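PDB 7O21: uncharacterized conserved from Bdellovibrio bacteriovorus, which probably trims peptidoglycan as an L,D-carboxypeptidase of the YkuD family, an editing of the cell wall that gives the predatory cell its curvature. Local coordinates for residues H187-R190 with R191-S195; S200-Q203 with A204-Q208; I63-I66 with T67-P70; L45-K48 with E49-K52. One frame throughout, in Å; residues are numbered along the deposited sequence.

Contact 1: residues H187-R190 with R191-S195; sequences HDKR and RQDLS
Lys189 NZ is gripped by both oxygens of Asp193, one helical turn further on. It bonds to Asp193 OD2 at 2.8 Å, using that oxygen's syn lone pair, and only weakly to Asp193 OD1 at 2.9 Å. The lysine leaves the backbone pointing away from its partner; a sharp bend at its second torsion (chi2 -98°) and another at the last bring the chain back, so that Lys189 CE packs 3.0 Å from Asp193 OD2. Asp193 OD1 has a second cation in Arg196, so this carboxylate has two positive partners. A second salt bridge spans three residues. In the conformer given for Asp188, which is one of two, OD1 takes a bond from Arg191 NH2 at 2.8 Å. It lies at the edge of the guanidinium, near its plane, and is met on its syn side; the two flat groups are turned 48° apart. The bend at Arg191 chi3 (60°) turns the guanidinium back towards Asp188, while its NH1 reaches Gln32. The backbone carries the bonds of an alpha helix, such as Arg191 N to His187 O at 2.9 Å. Leu194 CD2 rests 3.2 Å from Arg190 O, and Leu194 and Arg190 both touch Leu31. Lys189 is exposed, whereas the Asp188-Arg191 pair lies towards Gln32 and Gln62, and His187, bonded to Leu30 O, faces strand 30-32. Two spaced ion pairs of i/i+4 and i/i+3 type probably add electrostatic stability to this turn.

Contact 2: residues S200-Q203 with A204-Q208; sequences SWRQ and AWENQ
Glu206 begins with its CB 3.4 Å from Arg202 O, the carbonyl that its own backbone N bonds at 2.9 Å. From there the chain runs extended, with CG opposite the backbone N (chi1 -178°), beside the arginine and pointing the same way. Its CD comes 3.3 Å from Arg202 NH1, which stands over the carboxylate, about equally far from both oxygens: OE2 makes the salt bridge to Arg202 NH1 at 3.2 Å, and OE1, at the guanidinium edge near its plane, a weak bond. The carboxylate stands 73° from the guanidinium plane. A water bridges the pair, donating to Glu206 OE1 at 2.6 Å and accepting from Arg202 NH2, which is also paired with Glu199. Outside the helix, OE2 accepts from Val247 N while Arg202 NH1 donates to Val247 O, so the ion pair clasps one residue of strand 246-257. Another side of the helix carries Trp201 and Trp205, lying side by side with Trp201 CZ2 3.8 Å from Trp205 CE3 and their ring planes oblique at 47°; Trp201 NE1 bonds Tyr217. At Gln208, of positive phi, a Schellman motif closes this long helix, which packs against a curved antiparallel sheet as in NTF2-like domains.

Contact 3: residues I63-I66 with T67-P70; sequences IQKI and TEYP
Lys65 NZ and Glu68 OE1 make the tight part of this contact, a salt bridge of 2.6 Å met nearly along the C-O axis of the glutamate. The lysine runs straight to CD and then turns at chi3 (-84°), which lays CE 3.3 Å from the same oxygen. Glu68, extended beyond CG, comes across it obliquely. Both charged atoms have further partners: Ser54 OG bonds Glu68 OE1 and Tyr181 OH bonds Lys65 NZ, so the ammonium and the carboxylate oxygen are held from more than one direction. In a regular strand, residues three apart would point to opposite faces. Here Ile66 has a nearly helical psi of -29°, and Ile66 and Thr67 both pair with Val55 of strand 52-59, as in a classic beta bulge; the strand axis swings by 50° and Lys65 and Glu68 share a face. Nearer the backbone there is only van der Waals contact, Lys65 CG lying 3.8 Å from Thr67 O. The looser side is the other face, where Ile66 and Thr67 point together, both partly exposed; both touch Val55, and Ile66 also Tyr165. The backbone N of Thr67, covered at the bulge, has no partner in the model.

Contact 4: residues L45-K48 with E49-K52; sequences LVDK and EQRK
Asp47 and Lys52 are joined by two backbone bonds. Asp47 N donates to Lys52 O at 2.9 Å in a nearly straight bond (175°), and Lys52 N returns one to Asp47 O at 3.2 Å, making an antiparallel hydrogen-bonded pair. Lys52 O also receives a CA-H contact from Val46 CA at 3.6 Å. Inside the loop, Arg51 N reaches Lys48 O only weakly. A side chain then grips the turn: Asp47 OD1 accepts from Gln50 N at 3.0 Å, the donor standing well above the carboxylate plane (64° out of it). The aspartate swings forward over the loop because its CG lies opposite the backbone N, and the bond ties the start of the loop to its third residue. This is the tight beta hairpin between strands 42-47 and 52-59 of the YkuD-type catalytic domain. It closes with a G1 beta bulge, two residues (Arg51, left-handed at phi 55°, and Lys52) set against the single Asp47. Van der Waals contact comes from Gln50, which lies alongside the aspartate and presses its CG 3.2 Å from Asp47 OD2. Water-mediated contact follows on the other carboxylate oxygen: a water 2.9 Å from Asp47 OD1 also lies within bonding distance of Glu49 OE1, probably easing the repulsion between the two carboxylates. Polar contacts lead outward: Glu49 OE1 is hydrogen-bonded to His178 ND1, and Lys48 stretches fully extended to a salt bridge with Asp177, where Thr88 OG1 and Pro89 O also take bonds from its NZ.

Overall arrangement
Contacts 3 and 4 share the mixed sheet of the YkuD-type catalytic domain, their centres 12 Å apart, and touch where Glu68 OE2 meets Lys52 CD at 3.7 Å. Contacts 1 and 2 follow each other on helix 184-206, centres 19 Å apart. Contact 1 joins the two halves of the protein: His187 CE1 packs on Ile63 CD1 of contact 3 at 3.9 Å. Contacts 2 and 4 lie farthest apart, with centres 38 Å from each other. Contact 4 comes nearest the predicted active site, the side chain of Lys48 lying about 10 Å from that of the probable nucleophile Cys151. In contact 2, the side chain of Trp205 lies about 4 Å from a bound 1,2-ethanediol, probably from the crystallisation liquor.

Contact 1: residues H187-R190 with R191-S195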
loop_
_atom_site.group_PDB
_atom_site.type_symbol
_atom_site.label_atom_id
_atom_site.label_comp_id
_atom_site.label_asym_id
_atom_site.label_seq_id
_atom_site.Cartn_x
_atom_site.Cartn_y
_atom_site.Cartn_z
ATOM N N HIS A 187 -23.576 11.675 -22.186
ATOM C CA HIS A 187 -23.020 11.133 -20.944
ATOM C C HIS A 187 -23.824 9.936 -20.468
ATOM O O HIS A 187 -23.259 8.893 -20.109
ATOM C CB HIS A 187 -23.000 12.208 -19.856
ATOM C CG HIS A 187 -22.104 11.874 -18.705
ATOM N ND1 HIS A 187 -22.544 11.196 -17.589
ATOM C CD2 HIS A 187 -20.789 12.120 -18.508
ATOM C CE1 HIS A 187 -21.536 11.043 -16.748
ATOM N NE2 HIS A 187 -20.458 11.584 -17.287
ATOM N N ASP A 188 -25.152 10.060 -20.459
ATOM C CA ASP A 188 -25.987 8.950 -20.016
ATOM C C ASP A 188 -25.853 7.752 -20.944
ATOM O O ASP A 188 -25.880 6.601 -20.491
ATOM C CB ASP A 188 -27.448 9.373 -19.899
ATOM C CG ASP A 188 -28.304 8.291 -19.290
ATOM O OD1 ASP A 188 -28.153 8.032 -18.078
ATOM O OD2 ASP A 188 -29.110 7.680 -20.023
ATOM N N LYS A 189 -25.712 7.999 -22.245
ATOM C CA LYS A 189 -25.520 6.898 -23.179
ATOM C C LYS A 189 -24.246 6.138 -22.848
ATOM O O LYS A 189 -24.247 4.907 -22.763
ATOM C CB LYS A 189 -25.497 7.433 -24.614
ATOM C CG LYS A 189 -25.417 6.355 -25.682
ATOM C CD LYS A 189 -23.988 6.154 -26.158
ATOM C CE LYS A 189 -23.907 5.098 -27.259
ATOM N NZ LYS A 189 -24.666 3.853 -26.927
ATOM N N ARG A 190 -23.147 6.867 -22.644
ATOM C CA ARG A 190 -21.883 6.234 -22.276
ATOM C C ARG A 190 -21.992 5.492 -20.953
ATOM O O ARG A 190 -21.466 4.379 -20.814
ATOM C CB ARG A 190 -20.776 7.282 -22.211
ATOM C CG ARG A 190 -20.516 7.952 -23.541
ATOM C CD ARG A 190 -19.240 8.755 -23.509
ATOM N NE ARG A 190 -19.068 9.514 -24.741
ATOM C CZ ARG A 190 -17.905 9.997 -25.158
ATOM N NH1 ARG A 190 -16.803 9.795 -24.442
ATOM N NH2 ARG A 190 -17.847 10.683 -26.288
ATOM N N ARG A 191 -22.658 6.097 -19.965
ATOM C CA ARG A 191 -22.832 5.423 -18.682
ATOM C C ARG A 191 -23.590 4.112 -18.853
ATOM O O ARG A 191 -23.193 3.080 -18.304
ATOM C CB ARG A 191 -23.544 6.345 -17.690
ATOM C CG ARG A 191 -23.665 5.773 -16.280
ATOM C CD ARG A 191 -24.604 6.592 -15.385
ATOM N NE ARG A 191 -25.962 6.663 -15.926
ATOM C CZ ARG A 191 -26.836 5.663 -15.882
ATOM N NH1 ARG A 191 -26.505 4.509 -15.313
ATOM N NH2 ARG A 191 -28.043 5.815 -16.409
ATOM N N GLN A 192 -24.680 4.126 -19.628
ATOM C CA GLN A 192 -25.449 2.900 -19.844
ATOM C C GLN A 192 -24.626 1.859 -20.587
ATOM O O GLN A 192 -24.729 0.661 -20.299
ATOM C CB GLN A 192 -26.722 3.214 -20.628
ATOM C CG GLN A 192 -27.722 4.067 -19.884
ATOM C CD GLN A 192 -28.914 4.429 -20.751
ATOM O OE1 GLN A 192 -29.017 3.996 -21.903
ATOM N NE2 GLN A 192 -29.814 5.237 -20.207
ATOM N N ASP A 193 -23.819 2.292 -21.557
ATOM C CA ASP A 193 -22.983 1.356 -22.300
ATOM C C ASP A 193 -22.059 0.605 -21.355
ATOM O O ASP A 193 -21.934 -0.623 -21.426
ATOM C CB ASP A 193 -22.165 2.107 -23.350
ATOM C CG ASP A 193 -22.980 2.488 -24.567
ATOM O OD1 ASP A 193 -24.122 2.000 -24.712
ATOM O OD2 ASP A 193 -22.458 3.276 -25.377
ATOM N N LEU A 194 -21.402 1.334 -20.452
ATOM C CA LEU A 194 -20.475 0.679 -19.534
ATOM C C LEU A 194 -21.226 -0.111 -18.466
ATOM O O LEU A 194 -20.765 -1.176 -18.035
ATOM C CB LEU A 194 -19.526 1.718 -18.925
ATOM C CG LEU A 194 -18.319 2.046 -19.813
ATOM C CD1 LEU A 194 -17.493 0.794 -20.110
ATOM C CD2 LEU A 194 -18.749 2.721 -21.110
ATOM N N SER A 195 -22.384 0.388 -18.022
ATOM C CA SER A 195 -23.211 -0.388 -17.101
ATOM C C SER A 195 -23.600 -1.727 -17.708
ATOM O O SER A 195 -23.615 -2.750 -17.015
ATOM C CB SER A 195 -24.468 0.388 -16.707
ATOM O OG SER A 195 -24.143 1.529 -15.940
#

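Contact 2: residues S200-Q203 with A204-Q208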
loop_
_atom_site.group_PDB
_atom_site.type_symbol
_atom_site.label_atom_id
_atom_site.label_comp_id
_atom_site.label_asym_id
_atom_site.label_seq_id
_atom_site.Cartn_x
_atom_site.Cartn_y
_atom_site.Cartn_z
ATOM N N SER A 200 -23.160 -7.554 -18.078
ATOM C CA SER A 200 -22.862 -8.742 -18.867
ATOM C C SER A 200 -21.822 -9.619 -18.175
ATOM O O SER A 200 -21.954 -10.851 -18.150
ATOM C CB SER A 200 -22.406 -8.326 -20.265
ATOM O OG SER A 200 -22.304 -9.446 -21.134
ATOM N N TRP A 201 -20.768 -8.996 -17.637
ATOM C CA TRP A 201 -19.762 -9.721 -16.872
ATOM C C TRP A 201 -20.387 -10.345 -15.636
ATOM O O TRP A 201 -20.205 -11.540 -15.371
ATOM C CB TRP A 201 -18.631 -8.754 -16.509
ATOM C CG TRP A 201 -17.686 -9.249 -15.443
ATOM C CD1 TRP A 201 -16.639 -10.097 -15.610
ATOM C CD2 TRP A 201 -17.673 -8.857 -14.065
ATOM N NE1 TRP A 201 -15.995 -10.304 -14.404
ATOM C CE2 TRP A 201 -16.600 -9.537 -13.447
ATOM C CE3 TRP A 201 -18.468 -8.005 -13.290
ATOM C CZ2 TRP A 201 -16.310 -9.403 -12.087
ATOM C CZ3 TRP A 201 -18.180 -7.870 -11.942
ATOM C CH2 TRP A 201 -17.110 -8.564 -11.353
ATOM N N ARG A 202 -21.159 -9.556 -14.881
ATOM C CA ARG A 202 -21.793 -10.087 -13.673
ATOM C C ARG A 202 -22.680 -11.284 -13.995
ATOM O O ARG A 202 -22.643 -12.304 -13.295
ATOM C CB ARG A 202 -22.614 -9.000 -12.964
ATOM C CG ARG A 202 -23.120 -9.422 -11.572
ATOM C CD ARG A 202 -24.326 -8.631 -11.130
ATOM N NE ARG A 202 -25.456 -8.826 -12.033
ATOM C CZ ARG A 202 -26.260 -9.884 -11.996
ATOM N NH1 ARG A 202 -26.064 -10.840 -11.095
ATOM N NH2 ARG A 202 -27.264 -9.983 -12.856
ATOM N N GLN A 203 -23.500 -11.167 -15.042
ATOM C CA GLN A 203 -24.394 -12.263 -15.408
ATOM C C GLN A 203 -23.614 -13.503 -15.825
ATOM O O GLN A 203 -23.985 -14.626 -15.454
ATOM C CB GLN A 203 -25.343 -11.828 -16.528
ATOM C CG GLN A 203 -26.517 -10.972 -16.075
ATOM C CD GLN A 203 -27.388 -10.508 -17.239
ATOM O OE1 GLN A 203 -27.215 -10.950 -18.376
ATOM N NE2 GLN A 203 -28.320 -9.606 -16.958
ATOM N N ALA A 204 -22.526 -13.328 -16.587
ATOM C CA ALA A 204 -21.745 -14.483 -17.024
ATOM C C ALA A 204 -21.121 -15.197 -15.834
ATOM O O ALA A 204 -21.136 -16.434 -15.754
ATOM C CB ALA A 204 -20.669 -14.061 -18.024
ATOM N N TRP A 205 -20.583 -14.432 -14.891
ATOM C CA TRP A 205 -20.048 -15.021 -13.673
ATOM C C TRP A 205 -21.148 -15.741 -12.897
ATOM O O TRP A 205 -21.000 -16.918 -12.533
ATOM C CB TRP A 205 -19.407 -13.901 -12.847
ATOM C CG TRP A 205 -18.724 -14.356 -11.599
ATOM C CD1 TRP A 205 -18.452 -15.642 -11.226
ATOM C CD2 TRP A 205 -18.224 -13.520 -10.550
ATOM N NE1 TRP A 205 -17.818 -15.661 -10.005
ATOM C CE2 TRP A 205 -17.664 -14.369 -9.571
ATOM C CE3 TRP A 205 -18.202 -12.136 -10.338
ATOM C CZ2 TRP A 205 -17.086 -13.878 -8.399
ATOM C CZ3 TRP A 205 -17.626 -11.654 -9.171
ATOM C CH2 TRP A 205 -17.074 -12.525 -8.220
ATOM N N GLU A 206 -22.272 -15.056 -12.650
ATOM C CA GLU A 206 -23.353 -15.652 -11.868
ATOM C C GLU A 206 -23.904 -16.917 -12.519
ATOM O O GLU A 206 -24.213 -17.896 -11.824
ATOM C CB GLU A 206 -24.463 -14.627 -11.633
ATOM C CG GLU A 206 -25.605 -15.155 -10.774
ATOM C CD GLU A 206 -26.599 -14.062 -10.429
ATOM O OE1 GLU A 206 -27.456 -13.755 -11.284
ATOM O OE2 GLU A 206 -26.511 -13.494 -9.322
ATOM N N ASN A 207 -24.072 -16.903 -13.844
ATOM C CA ASN A 207 -24.490 -18.102 -14.566
ATOM C C ASN A 207 -23.403 -19.157 -14.593
ATOM O O ASN A 207 -23.662 -20.279 -15.038
ATOM C CB ASN A 207 -24.826 -17.734 -16.011
ATOM C CG ASN A 207 -26.169 -17.067 -16.151
ATOM O OD1 ASN A 207 -27.084 -17.297 -15.353
ATOM N ND2 ASN A 207 -26.305 -16.239 -17.183
ATOM N N GLN A 208 -22.196 -18.819 -14.138
ATOM C CA GLN A 208 -21.034 -19.687 -14.286
ATOM C C GLN A 208 -20.921 -20.211 -15.716
ATOM O O GLN A 208 -20.675 -21.393 -15.963
ATOM C CB GLN A 208 -21.018 -20.782 -13.221
ATOM C CG GLN A 208 -21.113 -20.178 -11.828
ATOM C CD GLN A 208 -20.853 -21.174 -10.725
ATOM O OE1 GLN A 208 -19.727 -21.325 -10.247
ATOM N NE2 GLN A 208 -21.906 -21.863 -10.306
HETATM O O HOH W 1 -29.278 -11.937 -11.902
#

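Contact 3: residues I63-I66 with T67-P70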
loop_
_atom_site.group_PDB
_atom_site.type_symbol
_atom_site.label_atom_id
_atom_site.label_comp_id
_atom_site.label_asym_id
_atom_site.label_seq_id
_atom_site.Cartn_x
_atom_site.Cartn_y
_atom_site.Cartn_z
ATOM N N ILE A 63 -24.319 12.405 -11.841
ATOM C CA ILE A 63 -23.271 13.135 -11.146
ATOM C C ILE A 63 -23.585 14.620 -11.278
ATOM O O ILE A 63 -24.211 15.055 -12.250
ATOM C CB ILE A 63 -21.862 12.822 -11.702
ATOM C CG1 ILE A 63 -21.720 13.335 -13.140
ATOM C CG2 ILE A 63 -21.565 11.328 -11.588
ATOM C CD1 ILE A 63 -20.329 13.170 -13.718
ATOM N N GLN A 64 -23.131 15.404 -10.305
ATOM C CA GLN A 64 -23.411 16.834 -10.294
ATOM C C GLN A 64 -22.157 17.569 -9.846
ATOM O O GLN A 64 -21.577 17.222 -8.818
ATOM C CB GLN A 64 -24.555 17.126 -9.318
ATOM C CG GLN A 64 -25.040 18.564 -9.320
ATOM C CD GLN A 64 -26.274 18.754 -8.468
ATOM O OE1 GLN A 64 -26.833 17.793 -7.939
ATOM N NE2 GLN A 64 -26.716 20.001 -8.334
ATOM N N LYS A 65 -21.746 18.580 -10.605
ATOM C CA LYS A 65 -20.612 19.397 -10.198
ATOM C C LYS A 65 -21.077 20.360 -9.119
ATOM O O LYS A 65 -22.079 21.061 -9.290
ATOM C CB LYS A 65 -20.046 20.174 -11.389
ATOM C CG LYS A 65 -18.767 20.944 -11.069
ATOM C CD LYS A 65 -18.293 21.789 -12.253
ATOM C CE LYS A 65 -17.474 20.961 -13.241
ATOM N NZ LYS A 65 -16.895 21.771 -14.361
ATOM N N ILE A 66 -20.363 20.385 -7.998
ATOM C CA ILE A 66 -20.752 21.228 -6.883
ATOM C C ILE A 66 -19.843 22.437 -6.706
ATOM O O ILE A 66 -20.310 23.469 -6.213
ATOM C CB ILE A 66 -20.920 20.465 -5.559
ATOM C CG1 ILE A 66 -19.606 19.811 -5.175
ATOM C CG2 ILE A 66 -22.047 19.435 -5.667
ATOM C CD1 ILE A 66 -19.661 19.082 -3.844
ATOM N N THR A 67 -18.573 22.350 -7.089
ATOM C CA THR A 67 -17.679 23.498 -6.990
ATOM C C THR A 67 -16.491 23.301 -7.927
ATOM O O THR A 67 -16.296 22.225 -8.501
ATOM C CB THR A 67 -17.228 23.720 -5.543
ATOM O OG1 THR A 67 -16.660 25.034 -5.413
ATOM C CG2 THR A 67 -16.202 22.676 -5.139
ATOM N N GLU A 68 -15.707 24.369 -8.093
ATOM C CA GLU A 68 -14.594 24.385 -9.026
ATOM C C GLU A 68 -13.630 25.492 -8.616
ATOM O O GLU A 68 -14.060 26.580 -8.214
ATOM C CB GLU A 68 -15.105 24.654 -10.448
ATOM C CG GLU A 68 -14.043 24.600 -11.522
ATOM C CD GLU A 68 -14.645 24.530 -12.910
ATOM O OE1 GLU A 68 -15.424 23.589 -13.177
ATOM O OE2 GLU A 68 -14.352 25.417 -13.726
ATOM N N TYR A 69 -12.336 25.215 -8.717
ATOM C CA TYR A 69 -11.310 26.161 -8.312
ATOM C C TYR A 69 -10.143 26.093 -9.295
ATOM O O TYR A 69 -9.969 25.090 -9.981
ATOM C CB TYR A 69 -10.772 25.794 -6.926
ATOM C CG TYR A 69 -11.845 25.674 -5.865
ATOM C CD1 TYR A 69 -12.476 26.805 -5.379
ATOM C CD2 TYR A 69 -12.216 24.440 -5.347
ATOM C CE1 TYR A 69 -13.452 26.723 -4.413
ATOM C CE2 TYR A 69 -13.201 24.346 -4.369
ATOM C CZ TYR A 69 -13.810 25.495 -3.911
ATOM O OH TYR A 69 -14.789 25.439 -2.948
ATOM N N PRO A 70 -9.331 27.147 -9.351
ATOM C CA PRO A 70 -8.082 27.042 -10.114
ATOM C C PRO A 70 -7.147 25.998 -9.517
ATOM O O PRO A 70 -7.125 25.765 -8.305
ATOM C CB PRO A 70 -7.476 28.447 -10.000
ATOM C CG PRO A 70 -8.619 29.338 -9.532
ATOM C CD PRO A 70 -9.494 28.458 -8.704
#

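Contact 4: residues L45-K48 with E49-K52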
loop_
_atom_site.group_PDB
_atom_site.type_symbol
_atom_site.label_atom_id
_atom_site.label_comp_id
_atom_site.label_asym_id
_atom_site.label_seq_id
_atom_site.Cartn_x
_atom_site.Cartn_y
_atom_site.Cartn_z
ATOM N N LEU A 45 -11.892 16.088 -9.776
ATOM C CA LEU A 45 -11.484 15.985 -11.174
ATOM C C LEU A 45 -10.529 17.130 -11.477
ATOM O O LEU A 45 -10.879 18.301 -11.278
ATOM C CB LEU A 45 -12.696 16.073 -12.106
ATOM C CG LEU A 45 -12.363 16.192 -13.591
ATOM C CD1 LEU A 45 -11.717 14.920 -14.088
ATOM C CD2 LEU A 45 -13.633 16.512 -14.382
ATOM N N VAL A 46 -9.323 16.798 -11.937
ATOM C CA VAL A 46 -8.303 17.795 -12.268
ATOM C C VAL A 46 -8.144 17.841 -13.783
ATOM O O VAL A 46 -7.840 16.825 -14.417
ATOM C CB VAL A 46 -6.961 17.491 -11.590
ATOM C CG1 VAL A 46 -5.923 18.571 -11.947
ATOM C CG2 VAL A 46 -7.126 17.356 -10.087
ATOM N N ASP A 47 -8.329 19.022 -14.359
ATOM C CA ASP A 47 -8.254 19.257 -15.801
ATOM C C ASP A 47 -6.984 20.077 -16.022
ATOM O O ASP A 47 -6.975 21.291 -15.792
ATOM C CB ASP A 47 -9.516 20.015 -16.216
ATOM C CG ASP A 47 -9.546 20.390 -17.678
ATOM O OD1 ASP A 47 -8.495 20.385 -18.351
ATOM O OD2 ASP A 47 -10.658 20.702 -18.151
ATOM N N LYS A 48 -5.902 19.414 -16.447
ATOM C CA LYS A 48 -4.625 20.114 -16.584
ATOM C C LYS A 48 -4.707 21.225 -17.616
ATOM O O LYS A 48 -4.173 22.319 -17.397
ATOM C CB LYS A 48 -3.498 19.156 -16.959
ATOM C CG LYS A 48 -3.190 18.088 -15.925
ATOM C CD LYS A 48 -1.982 17.283 -16.402
ATOM C CE LYS A 48 -1.635 16.148 -15.462
ATOM N NZ LYS A 48 -0.665 15.226 -16.129
ATOM N N GLU A 49 -5.362 20.960 -18.751
ATOM C CA GLU A 49 -5.402 21.944 -19.830
ATOM C C GLU A 49 -6.080 23.230 -19.376
ATOM O O GLU A 49 -5.583 24.332 -19.638
ATOM C CB GLU A 49 -6.121 21.349 -21.038
ATOM C CG GLU A 49 -6.385 22.350 -22.148
ATOM C CD GLU A 49 -7.258 21.771 -23.239
ATOM O OE1 GLU A 49 -7.558 20.561 -23.176
ATOM O OE2 GLU A 49 -7.647 22.522 -24.158
ATOM N N GLN A 50 -7.228 23.111 -18.701
ATOM C CA GLN A 50 -7.974 24.275 -18.238
ATOM C C GLN A 50 -7.474 24.823 -16.910
ATOM O O GLN A 50 -7.961 25.874 -16.474
ATOM C CB GLN A 50 -9.463 23.944 -18.139
ATOM C CG GLN A 50 -10.095 23.557 -19.482
ATOM C CD GLN A 50 -9.951 24.641 -20.536
ATOM O OE1 GLN A 50 -9.520 24.381 -21.663
ATOM N NE2 GLN A 50 -10.308 25.863 -20.173
ATOM N N ARG A 51 -6.522 24.151 -16.257
ATOM C CA ARG A 51 -6.039 24.579 -14.944
ATOM C C ARG A 51 -7.197 24.708 -13.948
ATOM O O ARG A 51 -7.359 25.724 -13.267
ATOM C CB ARG A 51 -5.211 25.871 -15.046
ATOM C CG ARG A 51 -3.906 25.695 -15.810
ATOM C CD ARG A 51 -3.253 27.045 -16.100
ATOM N NE ARG A 51 -4.141 27.912 -16.870
ATOM C CZ ARG A 51 -3.951 28.243 -18.143
ATOM N NH1 ARG A 51 -2.900 27.778 -18.806
ATOM N NH2 ARG A 51 -4.818 29.038 -18.758
ATOM N N LYS A 52 -7.996 23.644 -13.838
ATOM C CA LYS A 52 -9.174 23.669 -12.980
ATOM C C LYS A 52 -9.295 22.359 -12.221
ATOM O O LYS A 52 -9.020 21.285 -12.765
ATOM C CB LYS A 52 -10.466 23.872 -13.776
ATOM C CG LYS A 52 -10.526 25.181 -14.551
ATOM C CD LYS A 52 -10.762 26.369 -13.639
ATOM C CE LYS A 52 -11.180 27.591 -14.444
ATOM N NZ LYS A 52 -10.342 28.770 -14.116
HETATM O O HOH W 2 -9.613 19.907 -20.936
#